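Local coordinates for putative thiosugar synthase (Amycolatopsis orientalis, PDB 4N6F), which probably builds a 2-thiosugar from a sugar phosphate, using sulphur handed over by a carrier protein, in a barrel related to thiazole synthase ThiG, at residues A[122-126]-A[149-153]. Residues are numbered along the deposited sequence; the frame is centred on the assembly and turned at random.
Sequences NAGTV and TARAL
Thr149 meets both Asn122 and Val126 where two neighbouring helices of the TIM barrel, 122-134 and 147-156, run side by side on its outside. The short segments are almost parallel, at 5° with axes 10.3 Å apart; successive beta-alpha units of a barrel set neighbouring helices running the same way. Strand 138-143 lies between them in sequence, and its Ile143 touches Asn122, Thr149 and Leu153. Thr149 CB faces the amide end of Asn122, and there the side chain divides. Its methyl CG2, anti to the backbone N (the hydroxyl stands at chi1 -54°), reaches Val126 CG2 at 3.7 Å and Asn122 CB at 3.9 Å, while OG1 lies 3.7 Å from Asn122 CB and is hydrogen-bonded to Asp146. Threonine suits this border because one branch packs against valine and the other keeps a polar partner. Cutting Asn122 back to an alanine leaves CB beside OG1 but would probably open a gap against Thr149 where the amide carbon now sits. One turn on, beta-branched Val126 directs both methyls at the neighbouring helix: CG1 loosely meets Ala152 CB at 4.4 Å, and CG2 also meets Leu153. Leu153 is long enough for its CD2 to come within 4.0 Å of Val126 CA.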
ATOM      1  N   ASN A 122     -14.536  -7.874  24.623  1.00 30.73           N
ATOM      2  CA  ASN A 122     -15.624  -8.211  23.698  1.00 30.46           C
ATOM      3  C   ASN A 122     -16.989  -8.321  24.349  1.00 31.35           C
ATOM      4  O   ASN A 122     -17.945  -7.696  23.883  1.00 31.00           O
ATOM      5  CB  ASN A 122     -15.309  -9.498  22.918  1.00 29.99           C
ATOM      6  CG  ASN A 122     -14.382  -9.257  21.721  1.00 30.00           C
ATOM      7  OD1 ASN A 122     -14.268 -10.106  20.842  1.00 32.80           O
ATOM      8  ND2 ASN A 122     -13.722  -8.109  21.681  1.00 28.67           N
ATOM      9  N   ALA A 123     -17.079  -9.092  25.431  1.00 31.82           N
ATOM     10  CA  ALA A 123     -18.360  -9.324  26.107  1.00 32.86           C
ATOM     11  C   ALA A 123     -18.910  -8.041  26.721  1.00 31.61           C
ATOM     12  O   ALA A 123     -20.091  -7.754  26.598  1.00 32.71           O
ATOM     13  CB  ALA A 123     -18.217 -10.407  27.180  1.00 34.85           C
ATOM     14  N   GLY A 124     -18.050  -7.279  27.392  1.00 32.02           N
ATOM     15  CA  GLY A 124     -18.446  -5.972  27.926  1.00 31.05           C
ATOM     16  C   GLY A 124     -18.848  -4.978  26.839  1.00 30.27           C
ATOM     17  O   GLY A 124     -19.768  -4.185  27.027  1.00 28.06           O
ATOM     18  N   THR A 125     -18.157  -5.025  25.700  1.00 29.96           N
ATOM     19  CA  THR A 125     -18.481  -4.155  24.560  1.00 29.59           C
ATOM     20  C   THR A 125     -19.872  -4.472  24.016  1.00 27.86           C
ATOM     21  O   THR A 125     -20.647  -3.570  23.707  1.00 27.62           O
ATOM     22  CB  THR A 125     -17.431  -4.311  23.436  1.00 29.16           C
ATOM     23  OG1 THR A 125     -16.168  -3.868  23.924  1.00 28.52           O
ATOM     24  CG2 THR A 125     -17.805  -3.504  22.185  1.00 28.84           C
ATOM     25  N   VAL A 126     -20.170  -5.760  23.898  1.00 28.58           N
ATOM     26  CA  VAL A 126     -21.482  -6.222  23.444  1.00 29.80           C
ATOM     27  C   VAL A 126     -22.596  -5.777  24.392  1.00 30.46           C
ATOM     28  O   VAL A 126     -23.641  -5.291  23.945  1.00 29.32           O
ATOM     29  CB  VAL A 126     -21.530  -7.762  23.321  1.00 30.32           C
ATOM     30  CG1 VAL A 126     -22.959  -8.256  23.129  1.00 30.54           C
ATOM     31  CG2 VAL A 126     -20.669  -8.230  22.163  1.00 30.83           C
ATOM     32  N   THR A 149     -18.970 -12.395  18.371  1.00 27.90           N
ATOM     33  CA  THR A 149     -19.063 -11.015  18.838  1.00 27.74           C
ATOM     34  C   THR A 149     -19.540 -10.098  17.706  1.00 25.91           C
ATOM     35  O   THR A 149     -20.454  -9.289  17.890  1.00 24.68           O
ATOM     36  CB  THR A 149     -17.699 -10.511  19.358  1.00 29.51           C
ATOM     37  OG1 THR A 149     -17.199 -11.415  20.355  1.00 30.41           O
ATOM     38  CG2 THR A 149     -17.824  -9.107  19.959  1.00 30.18           C
ATOM     39  N   ALA A 150     -18.923 -10.239  16.537  1.00 25.43           N
ATOM     40  CA  ALA A 150     -19.245  -9.389  15.402  1.00 25.69           C
ATOM     41  C   ALA A 150     -20.712  -9.551  15.000  1.00 27.48           C
ATOM     42  O   ALA A 150     -21.412  -8.565  14.734  1.00 27.53           O
ATOM     43  CB  ALA A 150     -18.324  -9.703  14.233  1.00 25.97           C
ATOM     44  N   ARG A 151     -21.181 -10.794  14.978  1.00 27.85           N
ATOM     45  CA  ARG A 151     -22.573 -11.078  14.655  1.00 29.29           C
ATOM     46  C   ARG A 151     -23.569 -10.517  15.668  1.00 27.65           C
ATOM     47  O   ARG A 151     -24.634 -10.018  15.290  1.00 28.25           O
ATOM     48  CB  ARG A 151     -22.788 -12.585  14.491  1.00 31.52           C
ATOM     49  CG  ARG A 151     -22.101 -13.155  13.267  1.00 33.83           C
ATOM     50  CD  ARG A 151     -22.408 -14.638  13.110  1.00 37.67           C
ATOM     51  NE  ARG A 151     -21.949 -15.156  11.822  1.00 39.64           N
ATOM     52  CZ  ARG A 151     -21.788 -16.447  11.539  1.00 46.20           C
ATOM     53  NH1 ARG A 151     -22.025 -17.382  12.457  1.00 49.39           N
ATOM     54  NH2 ARG A 151     -21.358 -16.812  10.340  1.00 46.01           N
ATOM     55  N   ALA A 152     -23.251 -10.616  16.951  1.00 26.48           N
ATOM     56  CA  ALA A 152     -24.112 -10.023  17.966  1.00 25.12           C
ATOM     57  C   ALA A 152     -24.167  -8.505  17.768  1.00 25.05           C
ATOM     58  O   ALA A 152     -25.217  -7.884  17.944  1.00 26.83           O
ATOM     59  CB  ALA A 152     -23.595 -10.365  19.357  1.00 26.45           C
ATOM     60  N   LEU A 153     -23.037  -7.905  17.392  1.00 24.00           N
ATOM     61  CA  LEU A 153     -22.990  -6.452  17.192  1.00 24.45           C
ATOM     62  C   LEU A 153     -23.757  -6.015  15.954  1.00 23.52           C
ATOM     63  O   LEU A 153     -24.434  -4.986  15.971  1.00 22.93           O
ATOM     64  CB  LEU A 153     -21.545  -5.931  17.188  1.00 23.67           C
ATOM     65  CG  LEU A 153     -20.904  -5.990  18.578  1.00 24.28           C
ATOM     66  CD1 LEU A 153     -19.420  -5.680  18.499  1.00 24.71           C
ATOM     67  CD2 LEU A 153     -21.593  -5.074  19.585  1.00 24.65           C
TER